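Local coordinates for protein ferritin (Ulva pertusa, PDB 3VNX) that probably stores iron by oxidising Fe(II) and keeping the product as a mineral inside a hollow shell of 24 subunits, at residues Met94-Lys99 with Asp154-Asp159; Ala144-Ala149 with Phe160-Leu165. One frame throughout, in Å; residues are numbered along the deposited sequence.

The chain runs up helix 73-99, whose last turn supplies the first half of interaction 1. It then passes through a connecting stretch and along helix 123-151, which gives residues 144-149 near its end. After a short link of three residues helix 155-201 begins, and it provides the partner segments of both contacts. Interaction 1 closes a long loop of 54 residues. Interaction 2 closes the ten-residue connection, most of it helix, that joins its two segments. The two loops cross, because their segments alternate along the chain. They meet where D154 N probably donates to A149 O and where Y96 stacks on F160. Together they tie the start of helix 155-201 to two other helices of the bundle.

Interaction 1: residues Met94-Lys99 with Asp154-Asp159; sequences MDYQTK and DAALCD. With CA (calcium ion), chain B.
Y96, on the last turn of helix 73-99, reaches across to A156 and L157 on the first turn of helix 155-201. The contact joins two helices of the ferritin four-helix bundle at one end. D95 looks along its own helix and forms a long salt bridge with K99, one turn on, with OD2 and NZ 3.5 Å apart. At Y96 the ring and hydroxyl together carry this side of the contact. Its CG lies anti to the backbone N (chi1 -163°), which sends the ring out toward the neighbouring helix. Ring atom CE2 lies 3.6 Å from L157 CD1, and the two side chains meet at a slant. The hydroxyl OH ends by the A156 backbone, 3.4 Å from A156 O and 3.7 Å from A156 CB. OH makes a weak hydrogen bond with R100, and the ring stacks with F160. With an alanine at Y96, L157 CD1 would probably border a gap and F160 is likely to lose its stacking partner. K99 has a second, weak ion pair with D171 of a neighbouring subunit. On the other side D154 is the N-cap of helix 155-201. Its OD1 accepts from L157 N at 3.2 Å with an angle of 165°, from above the carboxylate plane. A turn later D159 OD1 binds a calcium ion at 2.7 Å, consistent with the acidic threefold channel of ferritins. The contact is mainly apolar, the Y96 ring on L157, with the hydroxyl at the helix start. There R100 bridges Y96 OH and D154 OD1, and its charge probably offsets the buried carboxylate.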
# COMPACT_ATOMS: atom_id res chain seq x y z
N MET A 94 -9.00 47.57 -9.47
CA MET A 94 -10.15 47.92 -8.64
C MET A 94 -9.87 47.51 -7.20
O MET A 94 -10.15 48.26 -6.25
CB MET A 94 -11.41 47.25 -9.17
CG MET A 94 -11.71 47.63 -10.62
SD MET A 94 -12.90 46.60 -11.47
CE MET A 94 -14.37 46.88 -10.46
N ASP A 95 -9.29 46.33 -7.05
CA ASP A 95 -8.92 45.84 -5.73
C ASP A 95 -7.94 46.80 -5.03
O ASP A 95 -8.12 47.15 -3.86
CB ASP A 95 -8.31 44.45 -5.86
CG ASP A 95 -7.72 43.95 -4.56
OD1 ASP A 95 -8.47 43.78 -3.58
OD2 ASP A 95 -6.49 43.73 -4.52
N TYR A 96 -6.92 47.26 -5.74
CA TYR A 96 -6.00 48.21 -5.14
C TYR A 96 -6.73 49.50 -4.78
O TYR A 96 -6.47 50.09 -3.72
CB TYR A 96 -4.79 48.50 -6.03
CG TYR A 96 -3.65 49.14 -5.26
CD1 TYR A 96 -2.85 48.37 -4.41
CD2 TYR A 96 -3.41 50.53 -5.33
CE1 TYR A 96 -1.82 48.94 -3.66
CE2 TYR A 96 -2.37 51.11 -4.58
CZ TYR A 96 -1.58 50.31 -3.75
OH TYR A 96 -0.55 50.84 -3.01
N GLN A 97 -7.63 49.94 -5.66
CA GLN A 97 -8.36 51.19 -5.46
C GLN A 97 -9.04 51.20 -4.09
O GLN A 97 -8.82 52.11 -3.29
CB GLN A 97 -9.39 51.41 -6.57
CG GLN A 97 -10.10 52.76 -6.48
CD GLN A 97 -9.24 53.92 -7.01
OE1 GLN A 97 -8.29 54.36 -6.35
NE2 GLN A 97 -9.58 54.40 -8.22
N THR A 98 -9.86 50.18 -3.83
CA THR A 98 -10.57 50.12 -2.56
C THR A 98 -9.66 49.70 -1.41
O THR A 98 -9.92 50.01 -0.24
CB THR A 98 -11.80 49.21 -2.67
OG1 THR A 98 -11.45 48.03 -3.39
CG2 THR A 98 -12.91 49.95 -3.42
N LYS A 99 -8.57 49.02 -1.74
CA LYS A 99 -7.54 48.75 -0.76
C LYS A 99 -7.00 50.07 -0.17
O LYS A 99 -6.80 50.18 1.03
CB LYS A 99 -6.41 47.91 -1.37
CG LYS A 99 -5.48 47.25 -0.34
CD LYS A 99 -4.44 46.32 -0.99
CE LYS A 99 -5.01 44.92 -1.24
NZ LYS A 99 -4.08 44.04 -2.02
N ASP A 154 3.85 58.73 -4.24
CA ASP A 154 3.15 57.65 -3.56
C ASP A 154 3.94 56.38 -3.83
O ASP A 154 3.66 55.66 -4.80
CB ASP A 154 1.74 57.54 -4.11
CG ASP A 154 0.85 56.62 -3.29
OD1 ASP A 154 1.34 55.72 -2.57
OD2 ASP A 154 -0.37 56.82 -3.39
N ALA A 155 4.94 56.11 -3.01
CA ALA A 155 5.85 55.01 -3.30
C ALA A 155 5.13 53.65 -3.28
O ALA A 155 5.48 52.74 -4.04
CB ALA A 155 7.04 55.03 -2.33
N ALA A 156 4.12 53.52 -2.40
CA ALA A 156 3.33 52.30 -2.31
C ALA A 156 2.64 51.99 -3.63
O ALA A 156 2.69 50.85 -4.11
CB ALA A 156 2.30 52.38 -1.18
N LEU A 157 1.99 52.99 -4.20
CA LEU A 157 1.31 52.80 -5.48
C LEU A 157 2.32 52.53 -6.62
O LEU A 157 2.07 51.71 -7.51
CB LEU A 157 0.41 53.99 -5.80
CG LEU A 157 -0.17 54.07 -7.21
CD1 LEU A 157 -1.22 52.99 -7.46
CD2 LEU A 157 -0.77 55.44 -7.45
N CYS A 158 3.47 53.20 -6.57
CA CYS A 158 4.49 52.96 -7.59
C CYS A 158 4.91 51.51 -7.58
O CYS A 158 4.90 50.84 -8.62
CB CYS A 158 5.73 53.84 -7.36
SG CYS A 158 5.42 55.59 -7.68
N ASP A 159 5.27 51.03 -6.39
CA ASP A 159 5.70 49.65 -6.21
C ASP A 159 4.63 48.71 -6.73
O ASP A 159 4.92 47.74 -7.44
CB ASP A 159 5.98 49.37 -4.73
CG ASP A 159 6.41 47.93 -4.47
OD1 ASP A 159 7.48 47.52 -4.97
OD2 ASP A 159 5.65 47.21 -3.78
CA CA B . 9.57 49.09 -5.66

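Interaction 2: residues Ala144-Ala149 with Phe160-Leu165; sequences ALQAIA and FVEGGL. With CA (calcium ion), chain E.
V161 splits its two methyl groups between neighbours on helix 123-151. CG1 is anti to the backbone N (chi1 166°) and rests on Q146 CB at 3.8 Å. CG2, placed beside the backbone N, meets L145 CD2 at 4.0 Å and lies 4.1 Å from L145 CG. The L145 and V161 side chains meet at a slant. L145 also packs on A43, I44 and Q47 of helix 38-66. The backbones come nearest at Q146 and V161, whose CA atoms are 6.3 Å apart. This is a pair of neighbouring helices in the ferritin four-helix bundle, running nearly antiparallel, with the two short segments at 157° and axes 9.8 Å apart. Helix 155-201 widens to a pi turn at 162-165. E162 has CG between its backbone N and carbonyl carbon (chi1 50°) and bends again at chi2. The first bond of this side chain does not aim at helix 123-151, yet the two bends bring its carboxylate end nearer to Q146. The amide plane of Q146 and the carboxylate plane of E162 are nearly parallel. The other end of the same carboxylate faces a metal: E162 OE1 binds a calcium ion at 2.8 Å. A155 of another subunit packs on both Q146 and E162, which puts this edge at a subunit boundary, consistent with the threefold channel where ferritins carry acidic residues.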
# COMPACT_ATOMS: atom_id res chain seq x y z
N ALA A 144 2.60 55.87 -18.10
CA ALA A 144 1.93 57.09 -17.67
C ALA A 144 1.30 56.94 -16.28
O ALA A 144 1.35 57.87 -15.46
CB ALA A 144 0.85 57.49 -18.71
N LEU A 145 0.71 55.77 -16.01
CA LEU A 145 0.05 55.57 -14.72
C LEU A 145 1.06 55.66 -13.59
O LEU A 145 0.80 56.25 -12.54
CB LEU A 145 -0.73 54.25 -14.65
CG LEU A 145 -1.19 53.86 -13.23
CD1 LEU A 145 -1.99 54.95 -12.56
CD2 LEU A 145 -1.98 52.56 -13.23
N GLN A 146 2.24 55.09 -13.80
CA GLN A 146 3.23 55.16 -12.73
C GLN A 146 3.81 56.58 -12.62
O GLN A 146 4.19 57.02 -11.53
CB GLN A 146 4.30 54.06 -12.88
CG GLN A 146 5.54 54.46 -13.63
CD GLN A 146 6.53 55.24 -12.77
OE1 GLN A 146 6.83 54.86 -11.63
NE2 GLN A 146 7.04 56.33 -13.33
N ALA A 147 3.85 57.29 -13.74
CA ALA A 147 4.34 58.67 -13.75
C ALA A 147 3.53 59.52 -12.79
O ALA A 147 4.08 60.27 -11.97
CB ALA A 147 4.30 59.27 -15.14
N ILE A 148 2.21 59.39 -12.87
CA ILE A 148 1.34 60.12 -11.95
C ILE A 148 1.62 59.71 -10.51
O ILE A 148 1.80 60.55 -9.63
CB ILE A 148 -0.14 59.94 -12.29
CG1 ILE A 148 -0.46 60.51 -13.68
CG2 ILE A 148 -1.02 60.63 -11.25
CD1 ILE A 148 -1.93 60.37 -14.09
N ALA A 149 1.64 58.40 -10.27
CA ALA A 149 2.02 57.85 -8.97
C ALA A 149 3.33 58.45 -8.47
O ALA A 149 3.44 58.84 -7.30
CB ALA A 149 2.13 56.32 -9.04
N PHE A 160 3.38 49.01 -6.38
CA PHE A 160 2.26 48.19 -6.83
C PHE A 160 2.18 48.13 -8.34
O PHE A 160 2.00 47.05 -8.92
CB PHE A 160 0.93 48.67 -6.27
CG PHE A 160 -0.25 48.07 -6.97
CD1 PHE A 160 -0.56 46.72 -6.79
CD2 PHE A 160 -1.00 48.81 -7.86
CE1 PHE A 160 -1.62 46.14 -7.47
CE2 PHE A 160 -2.07 48.23 -8.55
CZ PHE A 160 -2.38 46.89 -8.35
N VAL A 161 2.30 49.29 -8.99
CA VAL A 161 2.12 49.37 -10.43
C VAL A 161 3.29 48.73 -11.16
O VAL A 161 3.09 48.03 -12.16
CB VAL A 161 1.96 50.85 -10.91
CG1 VAL A 161 2.13 50.95 -12.43
CG2 VAL A 161 0.62 51.40 -10.49
N GLU A 162 4.50 48.96 -10.67
CA GLU A 162 5.67 48.55 -11.45
C GLU A 162 5.99 47.07 -11.27
O GLU A 162 6.39 46.39 -12.21
CB GLU A 162 6.88 49.46 -11.20
CG GLU A 162 7.19 49.68 -9.74
CD GLU A 162 7.78 51.05 -9.45
OE1 GLU A 162 8.25 51.23 -8.31
OE2 GLU A 162 7.78 51.93 -10.34
N GLY A 163 5.77 46.57 -10.06
CA GLY A 163 6.03 45.17 -9.79
C GLY A 163 4.94 44.27 -10.34
O GLY A 163 5.15 43.08 -10.54
N GLY A 164 3.76 44.85 -10.58
CA GLY A 164 2.64 44.08 -11.07
C GLY A 164 2.46 44.26 -12.56
O GLY A 164 3.30 43.80 -13.35
N LEU A 165 1.40 44.97 -12.95
CA LEU A 165 1.06 45.17 -14.35
C LEU A 165 2.21 45.66 -15.24
O LEU A 165 2.41 45.16 -16.36
CB LEU A 165 -0.11 46.14 -14.47
CG LEU A 165 -1.42 45.71 -13.80
CD1 LEU A 165 -2.55 46.58 -14.33
CD2 LEU A 165 -1.73 44.25 -14.04
CA CA E . 9.30 52.73 -6.14